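Local coordinates for flagellar motor switch protein FliG (Thermotoga maritima, PDB 5TDY) that probably forms part of the switch complex at the base of the flagellar basal body, which helps control the direction of flagellar rotation, at residues Q26-L31 against Q38-I43. Sequence-based numbering, arbitrary orientation.
Sequences QVMKHL and QLVVEI
M28 and L39 have the nearest CA atoms across the two segments, 9.0 Å apart, where the C-terminal part of helix 21-28 and the type I turn from M28 to L31 face helix 33-44. At that separation the gap has to be bridged by side chains, and M28, modelled as selenomethionine, does most of it. Its chain reaches across to helix 33-44 and bends at the last torsion (chi3 137°), which brings the terminal methyl in among three residues of that helix. CE lies 3.5 Å from CB of L39, tighter than an ordinary carbon-carbon contact. V40, on the exposed side, reaches the same methyl through CG1 at 3.7 Å. One helical turn beyond L39, CD1 of I43 completes the group at 4.0 Å from M28 CE. L39 and I43 are successive positions on one helix face, joined by the backbone bond from I43 N to L39 O. The second bridge starts at the end of the turn, which the bond from L31 N to M28 O closes. L31 and L39 cross at about a right angle and meet through single methyls, CD1 to CD1 at 3.6 Å. With CG of L39 anti to the carbonyl carbon (chi1 -86°) and CD1 anti to CA (chi2 174°), the branch extends to L31 while CD1 stays 3.9 Å from M28 CE. L39 and I43 also touch helix 8-19, on A12 and on L16 and V17 respectively, within the FliG N-terminal domain, the part present here; a basic side chain from a chain of another protein packs on L31. The contact itself rests on van der Waals packing, without directional polar bonds between the segments, L31 and L39 forming its buried side.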
ATOM      1  N   GLN B  26      -7.280 -15.008   1.201  1.00 12.07           N
ATOM      2  CA  GLN B  26      -6.531 -15.392   2.395  1.00 13.37           C
ATOM      3  C   GLN B  26      -6.547 -14.279   3.445  1.00 17.81           C
ATOM      4  O   GLN B  26      -6.739 -14.550   4.641  1.00 16.24           O
ATOM      5  CB  GLN B  26      -5.100 -15.770   2.009  1.00 17.05           C
ATOM      6  CG  GLN B  26      -4.142 -16.071   3.193  1.00 20.19           C
ATOM      7  CD  GLN B  26      -4.534 -17.289   4.026  1.00 25.48           C
ATOM      8  OE1 GLN B  26      -5.289 -18.162   3.578  1.00 23.99           O
ATOM      9  NE2 GLN B  26      -4.013 -17.353   5.247  1.00 21.34           N
ATOM     10  N   VAL B  27      -6.372 -13.024   3.022  1.00 12.59           N
ATOM     11  CA  VAL B  27      -6.478 -11.907   3.967  1.00 12.92           C
ATOM     12  C   VAL B  27      -7.855 -11.888   4.625  1.00 13.00           C
ATOM     13  O   VAL B  27      -7.977 -11.709   5.845  1.00 13.69           O
ATOM     14  CB  VAL B  27      -6.179 -10.570   3.262  1.00 13.58           C
ATOM     15  CG1 VAL B  27      -6.574  -9.383   4.151  1.00 13.43           C
ATOM     16  CG2 VAL B  27      -4.714 -10.481   2.878  1.00 10.83           C
HETATM   17  N   MSE B  28      -8.906 -12.109   3.847  1.00 15.31           N
HETATM   18  CA  MSE B  28     -10.260 -11.984   4.388  1.00 14.72           C
HETATM   19  C   MSE B  28     -10.673 -13.041   5.413  1.00 16.63           C
HETATM   20  O   MSE B  28     -11.608 -12.828   6.199  1.00 14.16           O
HETATM   21  CB  MSE B  28     -11.247 -11.975   3.244  1.00 17.02           C
HETATM   22  CG  MSE B  28     -11.525 -10.537   2.813  1.00 26.95           C
HETATM   23 SE   MSE B  28     -12.215 -10.494   1.041  1.00 66.58          SE
HETATM   24  CE  MSE B  28     -13.611  -9.173   1.295  1.00 36.55           C
ATOM     25  N   LYS B  29      -9.973 -14.174   5.415  1.00 12.78           N
ATOM     26  CA  LYS B  29     -10.184 -15.177   6.456  1.00 16.76           C
ATOM     27  C   LYS B  29      -9.761 -14.689   7.835  1.00 15.30           C
ATOM     28  O   LYS B  29     -10.104 -15.326   8.833  1.00 12.52           O
ATOM     29  CB  LYS B  29      -9.437 -16.470   6.089  1.00 16.77           C
ATOM     30  CG  LYS B  29     -10.101 -17.211   4.928  1.00 23.90           C
ATOM     31  CD  LYS B  29      -9.145 -18.168   4.227  1.00 25.06           C
ATOM     32  CE  LYS B  29      -9.833 -18.876   3.059  1.00 36.93           C
ATOM     33  NZ  LYS B  29      -8.952 -19.904   2.427  1.00 36.11           N
ATOM     34  N   HIS B  30      -9.058 -13.560   7.916  1.00 14.70           N
ATOM     35  CA  HIS B  30      -8.713 -12.955   9.194  1.00 18.37           C
ATOM     36  C   HIS B  30      -9.774 -11.984   9.678  1.00 18.29           C
ATOM     37  O   HIS B  30      -9.578 -11.352  10.717  1.00 21.61           O
ATOM     38  CB  HIS B  30      -7.369 -12.229   9.096  1.00 18.87           C
ATOM     39  CG  HIS B  30      -6.224 -13.144   8.829  1.00 21.31           C
ATOM     40  ND1 HIS B  30      -5.460 -13.689   9.838  1.00 18.32           N
ATOM     41  CD2 HIS B  30      -5.734 -13.643   7.669  1.00 19.00           C
ATOM     42  CE1 HIS B  30      -4.541 -14.477   9.311  1.00 21.25           C
ATOM     43  NE2 HIS B  30      -4.682 -14.465   7.997  1.00 22.66           N
ATOM     44  N   LEU B  31     -10.873 -11.850   8.940  1.00 17.82           N
ATOM     45  CA  LEU B  31     -11.960 -10.932   9.244  1.00 18.67           C
ATOM     46  C   LEU B  31     -13.228 -11.728   9.498  1.00 20.86           C
ATOM     47  O   LEU B  31     -13.404 -12.822   8.954  1.00 19.26           O
ATOM     48  CB  LEU B  31     -12.191  -9.951   8.095  1.00 14.81           C
ATOM     49  CG  LEU B  31     -10.924  -9.162   7.736  1.00 20.76           C
ATOM     50  CD1 LEU B  31     -11.122  -8.332   6.485  1.00 22.32           C
ATOM     51  CD2 LEU B  31     -10.510  -8.269   8.909  1.00 20.16           C
ATOM     52  N   GLN B  38     -19.579  -6.800   3.957  1.00 15.83           N
ATOM     53  CA  GLN B  38     -19.554  -5.394   3.591  1.00 19.89           C
ATOM     54  C   GLN B  38     -18.405  -5.101   2.643  1.00 17.52           C
ATOM     55  O   GLN B  38     -18.543  -4.285   1.722  1.00 17.99           O
ATOM     56  CB  GLN B  38     -19.470  -4.534   4.848  1.00 22.84           C
ATOM     57  CG  GLN B  38     -20.778  -4.493   5.621  1.00 26.12           C
ATOM     58  CD  GLN B  38     -20.611  -3.912   7.013  1.00 40.50           C
ATOM     59  OE1 GLN B  38     -20.737  -4.625   8.005  1.00 44.99           O
ATOM     60  NE2 GLN B  38     -20.327  -2.613   7.092  1.00 34.16           N
ATOM     61  N   LEU B  39     -17.271  -5.772   2.834  1.00 17.05           N
ATOM     62  CA  LEU B  39     -16.126  -5.541   1.966  1.00 16.76           C
ATOM     63  C   LEU B  39     -16.393  -6.048   0.555  1.00 14.99           C
ATOM     64  O   LEU B  39     -16.031  -5.383  -0.415  1.00 11.16           O
ATOM     65  CB  LEU B  39     -14.893  -6.214   2.553  1.00 17.29           C
ATOM     66  CG  LEU B  39     -14.039  -5.495   3.593  1.00 22.98           C
ATOM     67  CD1 LEU B  39     -12.982  -6.490   4.077  1.00 22.70           C
ATOM     68  CD2 LEU B  39     -13.370  -4.246   2.994  1.00 17.75           C
ATOM     69  N   VAL B  40     -17.030  -7.221   0.418  1.00 13.75           N
ATOM     70  CA  VAL B  40     -17.303  -7.737  -0.924  1.00 17.36           C
ATOM     71  C   VAL B  40     -18.279  -6.822  -1.649  1.00 15.10           C
ATOM     72  O   VAL B  40     -18.215  -6.695  -2.876  1.00 18.24           O
ATOM     73  CB  VAL B  40     -17.807  -9.207  -0.916  1.00 20.73           C
ATOM     74  CG1 VAL B  40     -16.760 -10.162  -0.328  1.00 18.26           C
ATOM     75  CG2 VAL B  40     -19.112  -9.353  -0.177  1.00 23.14           C
ATOM     76  N   VAL B  41     -19.166  -6.147  -0.915  1.00 15.10           N
ATOM     77  CA  VAL B  41     -20.056  -5.175  -1.543  1.00 15.98           C
ATOM     78  C   VAL B  41     -19.271  -3.949  -1.998  1.00 17.13           C
ATOM     79  O   VAL B  41     -19.522  -3.403  -3.081  1.00 16.16           O
ATOM     80  CB  VAL B  41     -21.207  -4.798  -0.586  1.00 21.07           C
ATOM     81  CG1 VAL B  41     -21.895  -3.521  -1.047  1.00 21.17           C
ATOM     82  CG2 VAL B  41     -22.235  -5.942  -0.512  1.00 22.62           C
ATOM     83  N   GLU B  42     -18.319  -3.481  -1.186  1.00 18.01           N
ATOM     84  CA  GLU B  42     -17.485  -2.366  -1.627  1.00 18.29           C
ATOM     85  C   GLU B  42     -16.621  -2.766  -2.816  1.00 15.94           C
ATOM     86  O   GLU B  42     -16.438  -1.979  -3.752  1.00 14.41           O
ATOM     87  CB  GLU B  42     -16.598  -1.864  -0.485  1.00 20.98           C
ATOM     88  CG  GLU B  42     -17.323  -0.989   0.517  1.00 32.87           C
ATOM     89  CD  GLU B  42     -17.705   0.371  -0.053  1.00 33.58           C
ATOM     90  OE1 GLU B  42     -16.836   1.035  -0.680  1.00 32.66           O
ATOM     91  OE2 GLU B  42     -18.886   0.758   0.117  1.00 43.50           O
ATOM     92  N   ILE B  43     -16.050  -3.969  -2.782  1.00 14.59           N
ATOM     93  CA  ILE B  43     -15.260  -4.428  -3.921  1.00 13.10           C
ATOM     94  C   ILE B  43     -16.124  -4.522  -5.171  1.00 14.14           C
ATOM     95  O   ILE B  43     -15.698  -4.132  -6.266  1.00 14.00           O
ATOM     96  CB  ILE B  43     -14.583  -5.768  -3.587  1.00 13.89           C
ATOM     97  CG1 ILE B  43     -13.604  -5.543  -2.421  1.00 12.41           C
ATOM     98  CG2 ILE B  43     -13.874  -6.342  -4.830  1.00 10.87           C
ATOM     99  CD1 ILE B  43     -13.030  -6.824  -1.875  1.00 15.53           C
TER